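Local coordinates for protein beta-galactosidase (Bacillus circulans subsp. alkalophilus, PDB 3TTY) that hydrolyses terminal beta-D-galactose residues from beta-galactosides, with a galactose-binding pocket in its TIM-barrel domain, at residues A[341-353]-A[357-369]. Sequence-based numbering, arbitrary orientation.
Sequences TVMFFQLRRSVGA and YHGAVIEHVGHEH. With GLA (alpha-D-galactopyranose), chain H.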
ATOM      1  N   THR A 341      24.908  25.362  19.704  1.00 17.78           N
ATOM      2  CA  THR A 341      23.713  25.594  20.494  1.00 20.54           C
ATOM      3  C   THR A 341      23.072  24.241  20.752  1.00 18.51           C
ATOM      4  O   THR A 341      23.264  23.299  19.975  1.00 20.35           O
ATOM      5  CB  THR A 341      22.680  26.481  19.755  1.00 19.70           C
ATOM      6  OG1 THR A 341      22.093  25.736  18.690  1.00 20.36           O
ATOM      7  CG2 THR A 341      23.318  27.726  19.194  1.00 18.94           C
ATOM      8  N   VAL A 342      22.335  24.123  21.847  1.00 16.22           N
ATOM      9  CA  VAL A 342      21.381  23.025  21.968  1.00 17.82           C
ATOM     10  C   VAL A 342      19.994  23.550  22.334  1.00 19.74           C
ATOM     11  O   VAL A 342      19.767  24.090  23.419  1.00 18.52           O
ATOM     12  CB  VAL A 342      21.859  21.840  22.878  1.00 20.40           C
ATOM     13  CG1 VAL A 342      23.337  21.943  23.206  1.00 15.20           C
ATOM     14  CG2 VAL A 342      21.015  21.716  24.108  1.00 22.89           C
ATOM     15  N   MET A 343      19.074  23.407  21.390  1.00 19.41           N
ATOM     16  CA  MET A 343      17.748  23.974  21.531  1.00 18.78           C
ATOM     17  C   MET A 343      16.679  22.932  21.218  1.00 21.93           C
ATOM     18  O   MET A 343      16.925  21.975  20.475  1.00 22.60           O
ATOM     19  CB  MET A 343      17.632  25.212  20.656  1.00 17.61           C
ATOM     20  CG  MET A 343      18.646  26.264  21.055  1.00 15.63           C
ATOM     21  SD  MET A 343      19.013  27.535  19.834  1.00 20.47           S
ATOM     22  CE  MET A 343      17.409  28.297  19.553  1.00 17.19           C
ATOM     23  N   PHE A 344      15.505  23.114  21.816  1.00 18.41           N
ATOM     24  CA  PHE A 344      14.439  22.119  21.785  1.00 21.20           C
ATOM     25  C   PHE A 344      13.244  22.583  20.973  1.00 20.75           C
ATOM     26  O   PHE A 344      12.982  23.789  20.855  1.00 15.73           O
ATOM     27  CB  PHE A 344      13.885  21.877  23.212  1.00 22.26           C
ATOM     28  CG  PHE A 344      14.877  21.289  24.180  1.00 22.71           C
ATOM     29  CD1 PHE A 344      15.288  19.964  24.059  1.00 19.43           C
ATOM     30  CD2 PHE A 344      15.366  22.053  25.237  1.00 25.72           C
ATOM     31  CE1 PHE A 344      16.193  19.410  24.950  1.00 22.09           C
ATOM     32  CE2 PHE A 344      16.278  21.510  26.143  1.00 25.29           C
ATOM     33  CZ  PHE A 344      16.692  20.184  25.998  1.00 25.05           C
ATOM     34  N   PHE A 345      12.490  21.618  20.455  1.00 19.08           N
ATOM     35  CA  PHE A 345      11.053  21.816  20.342  1.00 16.61           C
ATOM     36  C   PHE A 345      10.416  20.950  21.433  1.00 18.35           C
ATOM     37  O   PHE A 345      10.720  19.760  21.510  1.00 18.39           O
ATOM     38  CB  PHE A 345      10.503  21.405  18.973  1.00 17.26           C
ATOM     39  CG  PHE A 345       9.038  21.720  18.800  1.00 18.08           C
ATOM     40  CD1 PHE A 345       8.633  22.934  18.253  1.00 18.05           C
ATOM     41  CD2 PHE A 345       8.067  20.827  19.221  1.00 19.13           C
ATOM     42  CE1 PHE A 345       7.283  23.247  18.110  1.00 16.80           C
ATOM     43  CE2 PHE A 345       6.710  21.126  19.083  1.00 16.50           C
ATOM     44  CZ  PHE A 345       6.321  22.339  18.526  1.00 19.53           C
ATOM     45  N   GLN A 346       9.586  21.521  22.309  1.00 17.89           N
ATOM     46  CA  GLN A 346       9.442  22.956  22.514  1.00 18.15           C
ATOM     47  C   GLN A 346       9.521  23.194  24.027  1.00 22.00           C
ATOM     48  O   GLN A 346       9.645  22.245  24.797  1.00 20.58           O
ATOM     49  CB  GLN A 346       8.115  23.474  21.950  1.00 18.91           C
ATOM     50  CG  GLN A 346       6.867  22.725  22.437  1.00 15.16           C
ATOM     51  CD  GLN A 346       5.568  23.354  21.925  1.00 18.25           C
ATOM     52  OE1 GLN A 346       5.443  24.574  21.881  1.00 18.88           O
ATOM     53  NE2 GLN A 346       4.598  22.515  21.534  1.00 17.05           N
ATOM     54  N   LEU A 347       9.446  24.451  24.456  1.00 23.19           N
ATOM     55  CA  LEU A 347       9.628  24.771  25.871  1.00 20.64           C
ATOM     56  C   LEU A 347       8.410  24.429  26.759  1.00 21.35           C
ATOM     57  O   LEU A 347       8.565  24.096  27.934  1.00 22.11           O
ATOM     58  CB  LEU A 347      10.077  26.226  26.043  1.00 18.24           C
ATOM     59  CG  LEU A 347      11.403  26.557  25.363  1.00 18.82           C
ATOM     60  CD1 LEU A 347      11.960  27.884  25.841  1.00 17.85           C
ATOM     61  CD2 LEU A 347      12.409  25.427  25.619  1.00 20.51           C
ATOM     62  N   ARG A 348       7.206  24.493  26.199  1.00 19.35           N
ATOM     63  CA  ARG A 348       6.009  24.072  26.937  1.00 20.57           C
ATOM     64  C   ARG A 348       4.984  23.440  25.997  1.00 18.47           C
ATOM     65  O   ARG A 348       4.658  24.009  24.961  1.00 17.59           O
ATOM     66  CB  ARG A 348       5.388  25.235  27.715  1.00 13.96           C
ATOM     67  CG  ARG A 348       3.876  25.160  27.822  1.00 18.07           C
ATOM     68  CD  ARG A 348       3.293  25.314  29.233  1.00 19.79           C
ATOM     69  NE  ARG A 348       3.941  26.278  30.132  1.00 20.39           N
ATOM     70  CZ  ARG A 348       3.671  26.334  31.443  1.00 22.40           C
ATOM     71  NH1 ARG A 348       2.779  25.504  31.972  1.00 14.45           N
ATOM     72  NH2 ARG A 348       4.271  27.213  32.235  1.00 21.63           N
ATOM     73  N   ARG A 349       4.485  22.265  26.371  1.00 16.91           N
ATOM     74  CA  ARG A 349       3.608  21.471  25.513  1.00 16.62           C
ATOM     75  C   ARG A 349       2.332  22.214  25.113  1.00 20.21           C
ATOM     76  O   ARG A 349       1.772  23.010  25.879  1.00 15.64           O
ATOM     77  CB  ARG A 349       3.285  20.110  26.161  1.00 16.20           C
ATOM     78  CG  ARG A 349       4.404  19.092  26.001  1.00 20.70           C
ATOM     79  CD  ARG A 349       4.349  17.868  26.927  1.00 22.94           C
ATOM     80  NE  ARG A 349       3.465  16.829  26.449  1.00 21.37           N
ATOM     81  CZ  ARG A 349       3.716  15.516  26.481  1.00 21.12           C
ATOM     82  NH1 ARG A 349       4.839  15.022  26.982  1.00 18.17           N
ATOM     83  NH2 ARG A 349       2.801  14.682  26.019  1.00 20.35           N
ATOM     84  N   SER A 350       1.914  21.974  23.876  1.00 20.80           N
ATOM     85  CA  SER A 350       0.648  22.466  23.349  1.00 17.25           C
ATOM     86  C   SER A 350      -0.474  21.555  23.830  1.00 18.35           C
ATOM     87  O   SER A 350      -0.213  20.532  24.458  1.00 19.26           O
ATOM     88  CB  SER A 350       0.693  22.430  21.831  1.00 17.21           C
ATOM     89  OG  SER A 350       1.040  21.121  21.415  1.00 18.50           O
ATOM     90  N   VAL A 351      -1.705  21.862  23.433  1.00 21.09           N
ATOM     91  CA  VAL A 351      -2.863  21.460  24.217  1.00 20.49           C
ATOM     92  C   VAL A 351      -4.105  20.745  23.574  1.00 20.68           C
ATOM     93  O   VAL A 351      -4.785  20.020  24.286  1.00 20.64           O
ATOM     94  CB  VAL A 351      -3.262  22.687  25.100  1.00 22.42           C
ATOM     95  CG1 VAL A 351      -4.702  23.071  24.941  1.00 17.05           C
ATOM     96  CG2 VAL A 351      -2.828  22.481  26.549  1.00 21.56           C
ATOM     97  N   GLY A 352      -4.425  20.881  22.280  1.00 21.06           N
ATOM     98  CA  GLY A 352      -3.693  21.646  21.304  1.00 26.03           C
ATOM     99  C   GLY A 352      -3.433  21.019  19.935  1.00 16.62           C
ATOM    100  O   GLY A 352      -2.353  21.236  19.402  1.00 24.53           O
ATOM    101  N   ALA A 353      -4.369  20.268  19.345  1.00 18.27           N
ATOM    102  CA  ALA A 353      -4.113  19.684  18.000  1.00 17.28           C
ATOM    103  C   ALA A 353      -2.944  18.659  17.953  1.00 19.21           C
ATOM    104  O   ALA A 353      -2.625  18.023  18.967  1.00 18.60           O
ATOM    105  CB  ALA A 353      -3.887  20.804  16.944  1.00 14.85           C
ATOM    106  N   TYR A 357       1.172  15.709  22.164  1.00 18.10           N
ATOM    107  CA  TYR A 357       1.919  14.595  22.758  1.00 16.41           C
ATOM    108  C   TYR A 357       3.355  14.612  22.274  1.00 20.99           C
ATOM    109  O   TYR A 357       4.070  13.621  22.376  1.00 25.62           O
ATOM    110  CB  TYR A 357       1.226  13.229  22.536  1.00 17.44           C
ATOM    111  CG  TYR A 357      -0.184  13.324  23.003  1.00 20.47           C
ATOM    112  CD1 TYR A 357      -0.472  13.953  24.206  1.00 18.84           C
ATOM    113  CD2 TYR A 357      -1.241  12.898  22.215  1.00 18.69           C
ATOM    114  CE1 TYR A 357      -1.760  14.119  24.628  1.00 18.63           C
ATOM    115  CE2 TYR A 357      -2.537  13.058  22.638  1.00 17.68           C
ATOM    116  CZ  TYR A 357      -2.793  13.673  23.850  1.00 17.00           C
ATOM    117  OH  TYR A 357      -4.088  13.862  24.287  1.00 19.12           O
ATOM    118  N   HIS A 358       3.766  15.760  21.744  1.00 20.29           N
ATOM    119  CA  HIS A 358       5.186  16.058  21.600  1.00 22.26           C
ATOM    120  C   HIS A 358       5.745  16.517  22.956  1.00 18.41           C
ATOM    121  O   HIS A 358       5.107  17.292  23.681  1.00 16.97           O
ATOM    122  CB  HIS A 358       5.434  17.128  20.526  1.00 21.41           C
ATOM    123  CG  HIS A 358       6.850  17.164  20.027  1.00 22.50           C
ATOM    124  ND1 HIS A 358       7.897  17.645  20.786  1.00 21.44           N
ATOM    125  CD2 HIS A 358       7.392  16.769  18.849  1.00 20.44           C
ATOM    126  CE1 HIS A 358       9.022  17.545  20.098  1.00 21.90           C
ATOM    127  NE2 HIS A 358       8.744  17.012  18.922  1.00 21.73           N
ATOM    128  N   GLY A 359       6.930  16.021  23.292  1.00 19.14           N
ATOM    129  CA  GLY A 359       7.610  16.387  24.523  1.00 18.53           C
ATOM    130  C   GLY A 359       7.983  17.858  24.597  1.00 22.12           C
ATOM    131  O   GLY A 359       8.141  18.537  23.571  1.00 21.35           O
ATOM    132  N   ALA A 360       8.117  18.353  25.823  1.00 20.69           N
ATOM    133  CA  ALA A 360       8.556  19.724  26.058  1.00 19.44           C
ATOM    134  C   ALA A 360       9.270  19.787  27.400  1.00 20.16           C
ATOM    135  O   ALA A 360       9.194  18.854  28.195  1.00 19.29           O
ATOM    136  CB  ALA A 360       7.377  20.679  26.038  1.00 15.50           C
ATOM    137  N   VAL A 361       9.974  20.883  27.649  1.00 21.06           N
ATOM    138  CA  VAL A 361      10.628  21.072  28.937  1.00 22.23           C
ATOM    139  C   VAL A 361       9.588  21.169  30.056  1.00 22.68           C
ATOM    140  O   VAL A 361       9.704  20.498  31.078  1.00 22.62           O
ATOM    141  CB  VAL A 361      11.514  22.304  28.921  1.00 23.80           C
ATOM    142  CG1 VAL A 361      12.045  22.593  30.319  1.00 22.10           C
ATOM    143  CG2 VAL A 361      12.654  22.092  27.917  1.00 23.87           C
ATOM    144  N   ILE A 362       8.562  21.990  29.843  1.00 20.41           N
ATOM    145  CA  ILE A 362       7.419  22.062  30.749  1.00 19.70           C
ATOM    146  C   ILE A 362       6.212  21.358  30.116  1.00 21.53           C
ATOM    147  O   ILE A 362       5.799  21.684  28.992  1.00 16.49           O
ATOM    148  CB  ILE A 362       7.026  23.512  31.037  1.00 17.43           C
ATOM    149  CG1 ILE A 362       8.218  24.284  31.607  1.00 20.94           C
ATOM    150  CG2 ILE A 362       5.816  23.560  31.971  1.00 19.19           C
ATOM    151  CD1 ILE A 362       7.990  25.783  31.622  1.00 23.82           C
ATOM    152  N   GLU A 363       5.632  20.404  30.837  1.00 21.08           N
ATOM    153  CA  GLU A 363       4.644  19.533  30.217  1.00 19.99           C
ATOM    154  C   GLU A 363       3.248  19.707  30.809  1.00 21.04           C
ATOM    155  O   GLU A 363       2.976  20.741  31.420  1.00 19.41           O
ATOM    156  CB  GLU A 363       5.174  18.098  30.140  1.00 20.25           C
ATOM    157  CG  GLU A 363       6.431  18.078  29.245  1.00 19.19           C
ATOM    158  CD  GLU A 363       7.045  16.706  29.012  1.00 24.33           C
ATOM    159  OE1 GLU A 363       7.006  16.223  27.857  1.00 19.58           O
ATOM    160  OE2 GLU A 363       7.624  16.131  29.964  1.00 26.09           O
ATOM    161  N   HIS A 364       2.342  18.762  30.572  1.00 17.26           N
ATOM    162  CA  HIS A 364       0.939  19.006  30.903  1.00 17.18           C
ATOM    163  C   HIS A 364       0.689  19.152  32.405  1.00 19.69           C
ATOM    164  O   HIS A 364      -0.239  19.844  32.805  1.00 19.01           O
ATOM    165  CB  HIS A 364       0.008  17.957  30.269  1.00 17.52           C
ATOM    166  CG  HIS A 364      -0.032  18.018  28.770  1.00 19.51           C
ATOM    167  ND1 HIS A 364      -0.100  16.892  27.978  1.00 17.54           N
ATOM    168  CD2 HIS A 364       0.009  19.071  27.920  1.00 17.41           C
ATOM    169  CE1 HIS A 364      -0.105  17.247  26.707  1.00 19.30           C
ATOM    170  NE2 HIS A 364      -0.042  18.566  26.644  1.00 20.45           N
ATOM    171  N   VAL A 365       1.520  18.510  33.225  1.00 21.18           N
ATOM    172  CA  VAL A 365       1.449  18.687  34.676  1.00 20.18           C
ATOM    173  C   VAL A 365       1.697  20.134  35.072  1.00 21.56           C
ATOM    174  O   VAL A 365       1.227  20.578  36.106  1.00 21.39           O
ATOM    175  CB  VAL A 365       2.524  17.886  35.424  1.00 18.36           C
ATOM    176  CG1 VAL A 365       1.987  17.511  36.816  1.00 22.72           C
ATOM    177  CG2 VAL A 365       2.941  16.681  34.634  1.00 35.57           C
ATOM    178  N   GLY A 366       2.505  20.837  34.280  1.00 19.74           N
ATOM    179  CA  GLY A 366       2.736  22.252  34.491  1.00 19.60           C
ATOM    180  C   GLY A 366       3.681  22.637  35.617  1.00 19.35           C
ATOM    181  O   GLY A 366       3.568  23.726  36.151  1.00 20.90           O
ATOM    182  N   HIS A 367       4.618  21.766  35.974  1.00 19.81           N
ATOM    183  CA  HIS A 367       5.594  22.103  37.011  1.00 20.49           C
ATOM    184  C   HIS A 367       6.917  21.387  36.753  1.00 18.88           C
ATOM    185  O   HIS A 367       7.002  20.520  35.884  1.00 20.66           O
ATOM    186  CB  HIS A 367       5.061  21.784  38.421  1.00 16.66           C
ATOM    187  CG  HIS A 367       4.922  20.319  38.696  1.00 19.41           C
ATOM    188  ND1 HIS A 367       3.744  19.751  39.140  1.00 19.72           N
ATOM    189  CD2 HIS A 367       5.811  19.301  38.580  1.00 16.35           C
ATOM    190  CE1 HIS A 367       3.916  18.449  39.292  1.00 20.77           C
ATOM    191  NE2 HIS A 367       5.163  18.152  38.961  1.00 23.28           N
ATOM    192  N   GLU A 368       7.934  21.737  37.534  1.00 21.52           N
ATOM    193  CA  GLU A 368       9.313  21.325  37.270  1.00 21.08           C
ATOM    194  C   GLU A 368       9.667  19.990  37.905  1.00 22.60           C
ATOM    195  O   GLU A 368      10.769  19.473  37.708  1.00 22.48           O
ATOM    196  CB  GLU A 368      10.276  22.394  37.793  1.00 21.64           C
ATOM    197  CG  GLU A 368      10.274  22.528  39.320  1.00 24.24           C
ATOM    198  CD  GLU A 368       9.299  23.570  39.834  1.00 25.31           C
ATOM    199  OE1 GLU A 368       8.154  23.629  39.322  1.00 20.84           O
ATOM    200  OE2 GLU A 368       9.692  24.340  40.752  1.00 27.65           O
ATOM    201  N   HIS A 369       8.743  19.438  38.682  1.00 22.23           N
ATOM    202  CA  HIS A 369       9.045  18.233  39.451  1.00 25.44           C
ATOM    203  C   HIS A 369       8.756  17.004  38.620  1.00 24.15           C
ATOM    204  O   HIS A 369       7.778  16.280  38.838  1.00 21.97           O
ATOM    205  CB  HIS A 369       8.294  18.247  40.784  1.00 20.06           C
ATOM    206  CG  HIS A 369       8.532  19.503  41.564  1.00 28.52           C
ATOM    207  ND1 HIS A 369       9.738  19.774  42.180  1.00 26.73           N
ATOM    208  CD2 HIS A 369       7.748  20.586  41.774  1.00 26.11           C
ATOM    209  CE1 HIS A 369       9.672  20.957  42.765  1.00 29.39           C
ATOM    210  NE2 HIS A 369       8.477  21.473  42.528  1.00 29.40           N
TER
HETATM  211  C1  GLA H 677       9.925  20.027  13.194  1.00 24.02           C
HETATM  212  C2  GLA H 677       9.270  21.430  13.232  1.00 19.21           C
HETATM  213  C3  GLA H 677       8.755  21.814  14.630  1.00 19.40           C
HETATM  214  C4  GLA H 677       7.944  20.643  15.164  1.00 19.50           C
HETATM  215  C5  GLA H 677       8.794  19.369  15.114  1.00 21.87           C
HETATM  216  C6  GLA H 677       7.983  18.221  15.728  1.00 18.83           C
HETATM  217  O1  GLA H 677      11.199  19.918  13.854  1.00 25.40           O
HETATM  218  O2  GLA H 677      10.191  22.415  12.794  1.00 19.74           O
HETATM  219  O3  GLA H 677       7.907  22.975  14.589  1.00 16.09           O
HETATM  220  O4  GLA H 677       6.826  20.501  14.298  1.00 18.67           O
HETATM  221  O5  GLA H 677       9.066  19.039  13.748  1.00 21.74           O
HETATM  222  O6  GLA H 677       8.849  17.127  16.057  1.00 19.98           O
HETATM  223  O   HOH W   1       3.965  19.659  22.712  1.00 20.60           O
HETATM  224  O   HOH W   2       2.635  25.972  34.770  1.00 20.28           O
HETATM  225  O   HOH W   3       1.673  23.003  30.935  1.00 23.20           O
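Arg348 and Ile362 form a single beta bridge, parallel in sense: Ile362 N donates to Leu347 O (2.8 Å) and Arg349 N to Ile362 O, while Val361 N reaches Gln346 O one step earlier. Arg349 reaches across to Tyr357, His358, Ala360, Glu363 and His364. Its NH1 makes a salt bridge to Glu363 OE1 (2.6 Å), in the guanidinium plane but from above the carboxylate plane; Ala360 N grips the same oxygen from the opposite face. The bend at chi3 (82°) turns the guanidinium back over His358 O, which sits on one face, while Arg349 CG packs on Ala360 CB (3.4 Å). Arg349 NE stands over the His364 ring, whose NE2 donates in plane to Ser350 O (2.9 Å); Tyr502 of the second subunit takes up ND1. A leucine in place of Arg349 would probably leave the Glu363 carboxylate without its countercharge, held at OE1 by Ala360 N, and strip the His364 ring of the cover NE gives it. The chain leaving strand 339-344, the eighth of the TIM barrel, and the loop leading to helix 371-386 form part of the galactose pocket at the barrel's C-terminal end. There Phe345, after which the chain takes a cis peptide bond, lays one ring face under galactose C4 and directs its edge at the His358 face in a T-shaped stack (centroids 4.9 Å apart). His358 ND1 is tied to Gly359 O (2.9 Å), while NE2 makes a weak bond to galactose O6. Farther along, Ile362 CG2 presses centrally on the Arg348 guanidinium, 3.5 Å from CZ; Arg348 NH2 pairs with Asp28, and two waters link NH1 to Glu363 O and Gly366 O.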